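UDP-N-acetylenolpyruvoylglucosamine reductase (Listeria monocytogenes, PDB 3TX1) is a flavoenzyme (MurB) that uses FAD and NADPH to reduce UDP-N-acetylenolpyruvoylglucosamine to UDP-N-acetylmuramate, a step of peptidoglycan synthesis. Local coordinates at residues A123-T128 against C144-S149; G139-C144 against A222-L227. All coordinates share one frame; numbering follows the deposited sequence.

Interaction 1. Residues A123-T128 against C144-S149; sequences AKLIDT and CGIPGS. With FAD (flavin-adenine dinucleotide), chain B.
Leu125 and Ile146 meet at a slant, the CD2 methyl of Leu125 lying 3.9 Å from CB of Ile146. With CG anti to the backbone N (chi1 -177°), Leu125 turns its branched end to the loop, while its other neighbours include Ile150 and Ala153 of helix 150-156. Ile146 is apolar on both flanks: beyond Leu125 it spreads CG1, CG2 and CD1 over one face of the isoalloxazine, with CD1 3.9 Å from N3 of FAD. Pro147 continues this surface over the dimethylbenzene ring, where its CG sits 3.6 Å from C7 of FAD; the rigid proline ring suits a flat partner. Ile126, next along the helix, fits its CG1 between two loop carbonyls, 3.5 Å from both Cys144 O and Ile146 O.

The backbones are tied where the helix begins. Leu125 N gives a nearly straight bond to Gly148 O (2.9 Å, 170°), and a water that accepts from Ile126 N donates to Gly148 O and to Ile146 O. Thus two groups grip Gly148 O; Leu125 N finds its acceptor in the loop directly, and Ile126 N through the water. Gly148 has a positive phi, readily adopted without a side chain, and its bare CA can approach O5' of FAD. Next to it, Ser149 N donates to FAD O1P at 2.8 Å. Its hydroxyl, set between backbone N and carbonyl carbon, donates to the same oxygen at 2.9 Å and also caps Gly152 N. Pro147 O accepts from the ribityl O2'. The arrangement is the pyrophosphate and flavin side of a PCMH-type FAD-binding site, with a loop leading into an N-capped helix.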
ATOM      1  N   ALA A 123     -10.992  -2.478  -1.420  1.00 35.34           N
ATOM      2  CA  ALA A 123     -10.892  -3.914  -1.647  1.00 35.80           C
ATOM      3  C   ALA A 123      -9.437  -4.346  -1.582  1.00 34.26           C
ATOM      4  O   ALA A 123      -8.547  -3.574  -1.911  1.00 34.85           O
ATOM      5  CB  ALA A 123     -11.494  -4.298  -3.000  1.00 36.81           C
ATOM      6  N   LYS A 124      -9.208  -5.579  -1.157  1.00 33.82           N
ATOM      7  CA  LYS A 124      -7.879  -6.104  -1.059  1.00 32.48           C
ATOM      8  C   LYS A 124      -7.520  -6.551  -2.407  1.00 31.45           C
ATOM      9  O   LYS A 124      -8.350  -7.103  -3.119  1.00 32.10           O
ATOM     10  CB  LYS A 124      -7.810  -7.256  -0.077  1.00 34.96           C
ATOM     11  CG  LYS A 124      -7.730  -6.733   1.335  1.00 36.18           C
ATOM     12  CD  LYS A 124      -7.899  -7.818   2.357  1.00 39.86           C
ATOM     13  CE  LYS A 124      -7.717  -7.191   3.726  1.00 43.71           C
ATOM     14  NZ  LYS A 124      -7.666  -8.262   4.764  1.00 52.05           N
ATOM     15  N   LEU A 125      -6.287  -6.260  -2.787  1.00 30.06           N
ATOM     16  CA  LEU A 125      -5.821  -6.679  -4.092  1.00 30.40           C
ATOM     17  C   LEU A 125      -5.817  -8.205  -4.233  1.00 31.29           C
ATOM     18  O   LEU A 125      -6.023  -8.710  -5.312  1.00 32.76           O
ATOM     19  CB  LEU A 125      -4.428  -6.147  -4.343  1.00 29.48           C
ATOM     20  CG  LEU A 125      -3.862  -6.466  -5.711  1.00 30.49           C
ATOM     21  CD1 LEU A 125      -4.857  -6.070  -6.784  1.00 32.15           C
ATOM     22  CD2 LEU A 125      -2.538  -5.746  -5.939  1.00 31.40           C
ATOM     23  N   ILE A 126      -5.581  -8.939  -3.154  1.00 31.11           N
ATOM     24  CA  ILE A 126      -5.507 -10.363  -3.265  1.00 32.99           C
ATOM     25  C   ILE A 126      -6.872 -10.958  -3.630  1.00 37.00           C
ATOM     26  O   ILE A 126      -6.964 -11.891  -4.454  1.00 37.19           O
ATOM     27  CB  ILE A 126      -4.883 -10.991  -2.010  1.00 33.06           C
ATOM     28  CG1 ILE A 126      -3.377 -10.697  -2.015  1.00 31.54           C
ATOM     29  CG2 ILE A 126      -5.134 -12.494  -2.003  1.00 34.41           C
ATOM     30  CD1 ILE A 126      -2.590 -11.143  -0.786  1.00 31.05           C
ATOM     31  N   ASP A 127      -7.929 -10.371  -3.054  1.00 39.74           N
ATOM     32  CA  ASP A 127      -9.314 -10.796  -3.322  1.00 41.38           C
ATOM     33  C   ASP A 127      -9.677 -10.516  -4.774  1.00 40.66           C
ATOM     34  O   ASP A 127     -10.363 -11.299  -5.411  1.00 42.60           O
ATOM     35  CB  ASP A 127     -10.278 -10.104  -2.377  1.00 42.51           C
ATOM     36  CG  ASP A 127      -9.857 -10.241  -0.915  1.00 46.42           C
ATOM     37  OD1 ASP A 127     -10.407  -9.545  -0.035  1.00 51.98           O
ATOM     38  OD2 ASP A 127      -8.949 -11.033  -0.635  1.00 49.35           O
ATOM     39  N   THR A 128      -9.160  -9.422  -5.312  1.00 38.12           N
ATOM     40  CA  THR A 128      -9.434  -9.080  -6.695  1.00 38.91           C
ATOM     41  C   THR A 128      -8.746 -10.075  -7.639  1.00 42.44           C
ATOM     42  O   THR A 128      -9.276 -10.399  -8.726  1.00 44.38           O
ATOM     43  CB  THR A 128      -9.028  -7.631  -6.997  1.00 35.32           C
ATOM     44  OG1 THR A 128      -9.346  -6.818  -5.861  1.00 33.54           O
ATOM     45  CG2 THR A 128      -9.743  -7.105  -8.232  1.00 34.40           C
ATOM     46  N   CYS A 144      -1.728 -12.093  -7.051  1.00 36.51           N
ATOM     47  CA  CYS A 144      -2.372 -13.039  -6.129  1.00 37.76           C
ATOM     48  C   CYS A 144      -1.683 -13.001  -4.749  1.00 37.67           C
ATOM     49  O   CYS A 144      -2.244 -13.479  -3.736  1.00 38.75           O
ATOM     50  CB  CYS A 144      -2.304 -14.453  -6.726  1.00 40.32           C
ATOM     51  SG  CYS A 144      -0.596 -15.011  -7.075  1.00 41.26           S
ATOM     52  N   GLY A 145      -0.469 -12.440  -4.717  1.00 33.80           N
ATOM     53  CA  GLY A 145       0.293 -12.394  -3.491  1.00 33.35           C
ATOM     54  C   GLY A 145       0.686 -11.026  -2.959  1.00 32.08           C
ATOM     55  O   GLY A 145       1.365 -10.974  -1.947  1.00 32.79           O
ATOM     56  N   ILE A 146       0.239  -9.937  -3.608  1.00 29.59           N
ATOM     57  CA  ILE A 146       0.587  -8.556  -3.237  1.00 27.18           C
ATOM     58  C   ILE A 146      -0.431  -8.022  -2.251  1.00 26.46           C
ATOM     59  O   ILE A 146      -1.573  -7.778  -2.617  1.00 25.29           O
ATOM     60  CB  ILE A 146       0.579  -7.597  -4.455  1.00 26.55           C
ATOM     61  CG1 ILE A 146       1.487  -8.090  -5.592  1.00 27.10           C
ATOM     62  CG2 ILE A 146       0.999  -6.209  -4.032  1.00 25.56           C
ATOM     63  CD1 ILE A 146       1.454  -7.243  -6.863  1.00 26.47           C
ATOM     64  N   PRO A 147      -0.003  -7.774  -1.011  1.00 27.58           N
ATOM     65  CA  PRO A 147      -0.848  -7.324   0.100  1.00 28.06           C
ATOM     66  C   PRO A 147      -1.350  -5.936  -0.165  1.00 28.48           C
ATOM     67  O   PRO A 147      -0.870  -5.289  -1.105  1.00 30.69           O
ATOM     68  CB  PRO A 147       0.135  -7.267   1.281  1.00 28.80           C
ATOM     69  CG  PRO A 147       1.319  -8.095   0.858  1.00 29.30           C
ATOM     70  CD  PRO A 147       1.409  -7.800  -0.609  1.00 28.49           C
ATOM     71  N   GLY A 148      -2.323  -5.472   0.615  1.00 27.91           N
ATOM     72  CA  GLY A 148      -2.782  -4.104   0.460  1.00 25.91           C
ATOM     73  C   GLY A 148      -4.092  -3.908  -0.270  1.00 24.85           C
ATOM     74  O   GLY A 148      -4.712  -4.858  -0.742  1.00 24.55           O
ATOM     75  N   SER A 149      -4.481  -2.637  -0.377  1.00 23.93           N
ATOM     76  CA  SER A 149      -5.740  -2.260  -0.984  1.00 23.85           C
ATOM     77  C   SER A 149      -5.587  -1.901  -2.449  1.00 23.10           C
ATOM     78  O   SER A 149      -4.488  -1.559  -2.898  1.00 23.05           O
ATOM     79  CB  SER A 149      -6.296  -1.015  -0.257  1.00 23.60           C
ATOM     80  OG  SER A 149      -5.729   0.211  -0.764  1.00 22.39           O
TER
HETATM   81  PA  FAD B 299      -0.589   1.840   1.945  1.00 35.15           P
HETATM   82  O1A FAD B 299      -1.713   2.005   2.911  1.00 36.34           O
HETATM   83  O2A FAD B 299       0.697   1.215   2.405  1.00 35.89           O
HETATM   84  O5B FAD B 299      -0.161   3.276   1.388  1.00 35.57           O
HETATM   85  C5B FAD B 299       0.501   3.185   0.131  1.00 34.88           C
HETATM   86  C4B FAD B 299       0.485   4.500  -0.620  1.00 35.66           C
HETATM   87  O4B FAD B 299      -0.680   4.598  -1.424  1.00 35.07           O
HETATM   88  C3B FAD B 299       0.506   5.753   0.227  1.00 36.94           C
HETATM   89  O3B FAD B 299       1.100   6.787  -0.596  1.00 38.35           O
HETATM   90  C2B FAD B 299      -0.991   6.021   0.379  1.00 36.84           C
HETATM   91  O2B FAD B 299      -1.409   7.351   0.740  1.00 38.61           O
HETATM   92  C1B FAD B 299      -1.456   5.718  -1.015  1.00 35.96           C
HETATM   93  N9A FAD B 299      -2.831   5.253  -0.993  1.00 34.71           N
HETATM   94  C8A FAD B 299      -3.345   4.226  -0.299  1.00 33.78           C
HETATM   95  N7A FAD B 299      -4.655   4.075  -0.642  1.00 33.44           N
HETATM   96  C5A FAD B 299      -4.992   4.996  -1.572  1.00 33.81           C
HETATM   97  C6A FAD B 299      -6.193   5.432  -2.331  1.00 33.65           C
HETATM   98  N6A FAD B 299      -7.413   4.840  -2.204  1.00 33.06           N
HETATM   99  N1A FAD B 299      -6.039   6.464  -3.188  1.00 34.27           N
HETATM  100  C2A FAD B 299      -4.880   7.083  -3.367  1.00 35.35           C
HETATM  101  N3A FAD B 299      -3.765   6.780  -2.700  1.00 35.48           N
HETATM  102  C4A FAD B 299      -3.760   5.768  -1.803  1.00 34.72           C
HETATM  103  N1  FAD B 299       4.298  -4.180  -3.783  1.00 39.46           N
HETATM  104  C2  FAD B 299       4.482  -4.592  -5.061  1.00 41.59           C
HETATM  105  O2  FAD B 299       4.325  -3.784  -5.991  1.00 42.77           O
HETATM  106  N3  FAD B 299       4.795  -5.849  -5.408  1.00 43.24           N
HETATM  107  C4  FAD B 299       4.994  -6.819  -4.528  1.00 42.82           C
HETATM  108  O4  FAD B 299       5.324  -7.973  -4.888  1.00 44.40           O
HETATM  109  C4X FAD B 299       4.813  -6.448  -3.117  1.00 40.76           C
HETATM  110  N5  FAD B 299       4.985  -7.362  -2.167  1.00 41.00           N
HETATM  111  C5X FAD B 299       4.835  -7.075  -0.866  1.00 39.57           C
HETATM  112  C6  FAD B 299       5.013  -8.091   0.060  1.00 40.32           C
HETATM  113  C7  FAD B 299       4.842  -7.848   1.398  1.00 39.50           C
HETATM  114  C7M FAD B 299       5.055  -8.958   2.394  1.00 40.09           C
HETATM  115  C8  FAD B 299       4.451  -6.478   1.799  1.00 38.41           C
HETATM  116  C8M FAD B 299       4.257  -6.130   3.231  1.00 39.31           C
HETATM  117  C9  FAD B 299       4.273  -5.477   0.883  1.00 37.72           C
HETATM  118  C9A FAD B 299       4.458  -5.726  -0.455  1.00 38.08           C
HETATM  119  N10 FAD B 299       4.260  -4.717  -1.430  1.00 38.04           N
HETATM  120  C10 FAD B 299       4.441  -5.060  -2.783  1.00 39.12           C
HETATM  121  C1' FAD B 299       3.909  -3.344  -1.023  1.00 36.58           C
HETATM  122  C2' FAD B 299       2.413  -3.139  -0.964  1.00 36.32           C
HETATM  123  O2' FAD B 299       1.745  -4.397  -0.913  1.00 37.34           O
HETATM  124  C3' FAD B 299       1.908  -2.411  -2.195  1.00 36.20           C
HETATM  125  O3' FAD B 299       2.666  -1.213  -2.295  1.00 36.35           O
HETATM  126  C4' FAD B 299       0.425  -2.090  -2.033  1.00 35.36           C
HETATM  127  O4' FAD B 299      -0.208  -1.886  -3.305  1.00 35.94           O
HETATM  128  C5' FAD B 299       0.174  -0.927  -1.090  1.00 34.17           C
HETATM  129  O5' FAD B 299      -1.144  -1.064  -0.613  1.00 33.76           O
HETATM  130  P   FAD B 299      -1.710  -0.326   0.664  1.00 33.49           P
HETATM  131  O1P FAD B 299      -3.183  -0.312   0.468  1.00 33.78           O
HETATM  132  O2P FAD B 299      -1.107  -1.062   1.812  1.00 34.47           O
HETATM  133  O3P FAD B 299      -1.090   1.111   0.622  1.00 33.90           O
HETATM  134  O   HOH W   1      -4.113  -7.532  -1.410  1.00 21.04           O

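Interaction 2. Residues G139-C144 against A222-L227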
ATOM      1  N   GLY A 139      -4.629 -11.862 -16.495  1.00 46.67           N
ATOM      2  CA  GLY A 139      -3.951 -10.594 -16.545  1.00 46.33           C
ATOM      3  C   GLY A 139      -3.584 -10.144 -15.153  1.00 45.90           C
ATOM      4  O   GLY A 139      -2.699  -9.295 -15.011  1.00 45.73           O
ATOM      5  N   LEU A 140      -4.285 -10.671 -14.135  1.00 44.89           N
ATOM      6  CA  LEU A 140      -3.989 -10.316 -12.736  1.00 43.31           C
ATOM      7  C   LEU A 140      -3.077 -11.298 -11.970  1.00 43.04           C
ATOM      8  O   LEU A 140      -2.592 -10.993 -10.879  1.00 39.44           O
ATOM      9  CB  LEU A 140      -5.272 -10.085 -11.919  1.00 41.92           C
ATOM     10  CG  LEU A 140      -5.979  -8.727 -11.974  1.00 41.56           C
ATOM     11  CD1 LEU A 140      -7.124  -8.764 -10.967  1.00 40.80           C
ATOM     12  CD2 LEU A 140      -5.074  -7.513 -11.724  1.00 37.09           C
ATOM     13  N   GLU A 141      -2.826 -12.463 -12.545  1.00 42.94           N
ATOM     14  CA  GLU A 141      -2.095 -13.456 -11.814  1.00 43.09           C
ATOM     15  C   GLU A 141      -1.011 -12.868 -10.925  1.00 41.17           C
ATOM     16  O   GLU A 141      -0.876 -13.293  -9.768  1.00 39.77           O
ATOM     17  CB  GLU A 141      -1.514 -14.513 -12.744  1.00 46.15           C
ATOM     18  CG  GLU A 141      -2.525 -15.237 -13.620  1.00 49.96           C
ATOM     19  CD  GLU A 141      -2.990 -14.392 -14.796  1.00 52.02           C
ATOM     20  OE1 GLU A 141      -2.802 -13.142 -14.757  1.00 51.40           O
ATOM     21  OE2 GLU A 141      -3.529 -14.987 -15.755  1.00 52.49           O
ATOM     22  N   PHE A 142      -0.285 -11.875 -11.449  1.00 40.07           N
ATOM     23  CA  PHE A 142       0.863 -11.289 -10.762  1.00 40.70           C
ATOM     24  C   PHE A 142       0.604 -10.691  -9.360  1.00 39.54           C
ATOM     25  O   PHE A 142       1.568 -10.429  -8.603  1.00 38.22           O
ATOM     26  CB  PHE A 142       1.563 -10.245 -11.653  1.00 43.31           C
ATOM     27  CG  PHE A 142       0.741  -9.009 -11.905  1.00 47.29           C
ATOM     28  CD1 PHE A 142       0.553  -8.058 -10.907  1.00 45.92           C
ATOM     29  CD2 PHE A 142       0.182  -8.777 -13.138  1.00 48.44           C
ATOM     30  CE1 PHE A 142      -0.206  -6.932 -11.131  1.00 44.34           C
ATOM     31  CE2 PHE A 142      -0.559  -7.638 -13.371  1.00 49.49           C
ATOM     32  CZ  PHE A 142      -0.757  -6.717 -12.367  1.00 46.97           C
ATOM     33  N   ALA A 143      -0.679 -10.496  -9.037  1.00 35.86           N
ATOM     34  CA  ALA A 143      -1.129  -9.857  -7.823  1.00 33.48           C
ATOM     35  C   ALA A 143      -1.794 -10.801  -6.817  1.00 34.73           C
ATOM     36  O   ALA A 143      -2.326 -10.373  -5.793  1.00 35.85           O
ATOM     37  CB  ALA A 143      -2.055  -8.699  -8.174  1.00 31.37           C
ATOM     38  N   CYS A 144      -1.728 -12.093  -7.051  1.00 36.51           N
ATOM     39  CA  CYS A 144      -2.372 -13.039  -6.129  1.00 37.76           C
ATOM     40  C   CYS A 144      -1.683 -13.001  -4.749  1.00 37.67           C
ATOM     41  O   CYS A 144      -2.244 -13.479  -3.736  1.00 38.75           O
ATOM     42  CB  CYS A 144      -2.304 -14.453  -6.726  1.00 40.32           C
ATOM     43  SG  CYS A 144      -0.596 -15.011  -7.075  1.00 41.26           S
ATOM     44  N   ALA A 222      -2.216 -22.498 -12.641  1.00 57.46           N
ATOM     45  CA  ALA A 222      -0.798 -22.898 -12.716  1.00 57.25           C
ATOM     46  C   ALA A 222       0.176 -21.719 -12.479  1.00 53.77           C
ATOM     47  O   ALA A 222       1.264 -21.903 -11.909  1.00 50.51           O
ATOM     48  CB  ALA A 222      -0.516 -23.615 -14.044  1.00 56.49           C
ATOM     49  N   LYS A 223      -0.222 -20.533 -12.954  1.00 54.02           N
ATOM     50  CA  LYS A 223       0.509 -19.303 -12.697  1.00 51.69           C
ATOM     51  C   LYS A 223       0.351 -18.913 -11.243  1.00 48.32           C
ATOM     52  O   LYS A 223       1.324 -18.532 -10.598  1.00 48.17           O
ATOM     53  CB  LYS A 223       0.030 -18.149 -13.587  1.00 54.72           C
ATOM     54  CG  LYS A 223       0.727 -18.061 -14.935  1.00 65.68           C
ATOM     55  CD  LYS A 223       2.153 -17.538 -14.802  1.00 65.39           C
ATOM     56  CE  LYS A 223       2.992 -17.891 -16.031  1.00 68.83           C
ATOM     57  NZ  LYS A 223       4.388 -17.424 -15.786  1.00 66.31           N
ATOM     58  N   MET A 224      -0.857 -19.036 -10.702  1.00 46.05           N
ATOM     59  CA  MET A 224      -1.067 -18.548  -9.350  1.00 43.68           C
ATOM     60  C   MET A 224      -0.384 -19.390  -8.319  1.00 44.59           C
ATOM     61  O   MET A 224       0.151 -18.867  -7.330  1.00 40.52           O
ATOM     62  CB  MET A 224      -2.535 -18.335  -9.056  1.00 44.55           C
ATOM     63  CG  MET A 224      -3.038 -17.126  -9.826  1.00 45.29           C
ATOM     64  SD  MET A 224      -4.814 -16.868  -9.806  1.00 47.96           S
ATOM     65  CE  MET A 224      -5.160 -16.909  -8.033  1.00 42.80           C
ATOM     66  N   ASP A 225      -0.372 -20.694  -8.592  1.00 48.01           N
ATOM     67  CA  ASP A 225       0.289 -21.634  -7.726  1.00 47.28           C
ATOM     68  C   ASP A 225       1.755 -21.371  -7.872  1.00 45.47           C
ATOM     69  O   ASP A 225       2.429 -21.230  -6.869  1.00 45.88           O
ATOM     70  CB  ASP A 225      -0.055 -23.059  -8.098  1.00 53.41           C
ATOM     71  CG  ASP A 225      -1.455 -23.461  -7.667  1.00 57.57           C
ATOM     72  OD1 ASP A 225      -1.951 -24.518  -8.141  1.00 63.67           O
ATOM     73  OD2 ASP A 225      -2.056 -22.736  -6.854  1.00 55.38           O
ATOM     74  N   GLU A 226       2.243 -21.251  -9.109  1.00 45.59           N
ATOM     75  CA  GLU A 226       3.665 -20.936  -9.354  1.00 46.18           C
ATOM     76  C   GLU A 226       4.093 -19.689  -8.562  1.00 41.07           C
ATOM     77  O   GLU A 226       5.157 -19.651  -7.946  1.00 37.95           O
ATOM     78  CB  GLU A 226       3.943 -20.688 -10.853  1.00 52.50           C
ATOM     79  CG  GLU A 226       5.283 -19.969 -11.145  1.00 59.76           C
ATOM     80  CD  GLU A 226       5.274 -19.116 -12.426  1.00 68.66           C
ATOM     81  OE1 GLU A 226       4.492 -19.448 -13.357  1.00 86.21           O
ATOM     82  OE2 GLU A 226       6.039 -18.112 -12.514  1.00 60.23           O
ATOM     83  N   LEU A 227       3.239 -18.674  -8.596  1.00 37.78           N
ATOM     84  CA  LEU A 227       3.567 -17.419  -7.989  1.00 34.63           C
ATOM     85  C   LEU A 227       3.539 -17.489  -6.473  1.00 32.62           C
ATOM     86  O   LEU A 227       4.446 -16.973  -5.814  1.00 32.49           O
ATOM     87  CB  LEU A 227       2.760 -16.262  -8.599  1.00 34.66           C
ATOM     88  CG  LEU A 227       2.917 -15.989 -10.132  1.00 35.08           C
ATOM     89  CD1 LEU A 227       2.938 -14.512 -10.476  1.00 34.21           C
ATOM     90  CD2 LEU A 227       4.212 -16.509 -10.667  1.00 36.84           C
TER
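Glu141 OE2 is gripped by the hydroxyl of Ser138 and, weakly, by Gly139 N, which bonds OE1 more closely at 2.8 Å, on its syn side. The carboxylate thus folds back to residues just ahead of a 3-10 turn at 141-143, and this turn packs on helix 217-234, joining the FAD-binding part of the chain to the start of the C-terminal family region. The bend at chi2 (77°) carries the acid away from the helix while the aliphatic stem faces it. There CG of Glu141 lies across CB of Lys223, 3.9 Å away. Lysine suits this outer edge: its methylene base packs, and its charged end leads off to a salt bridge with Glu226 OE1, one helical turn on.

Deeper in, the contact is apolar. CE of Met224, brought round by the bend at chi3, sits 4.0 Å from CB of Cys144, and the flexible thioether chain also reaches Leu133 of helix 125-134. The small, polarisable SG of Cys144 points at the helix, 3.9 Å from both Met224 O and CB of Leu227. Leu227 reaches over to the 3-10 turn, its CD1 methyl lying 3.8 Å from CA of Phe142, whose CB points away from the helix.

From the N terminus, the start of helix 125-134 comes first, then the loop after strand 137-138, whose two halves serve interaction 2 and then interaction 1, and last helix 217-234. Interaction 1 closes a short loop of 15 intervening residues; interaction 2 spans 77. Their segments alternate along the chain, so the contacts cross rather than nest. Cys144 belongs to both, and Leu125 CD2 lies 3.7 Å from Ala143 CB, continuing the packing from one to the other. The loop 139-149 packs with its first half on helix 217-234 and with its second on the start of helix 125-134, next to the flavin, linking that site to the beginning of the C-terminal family region.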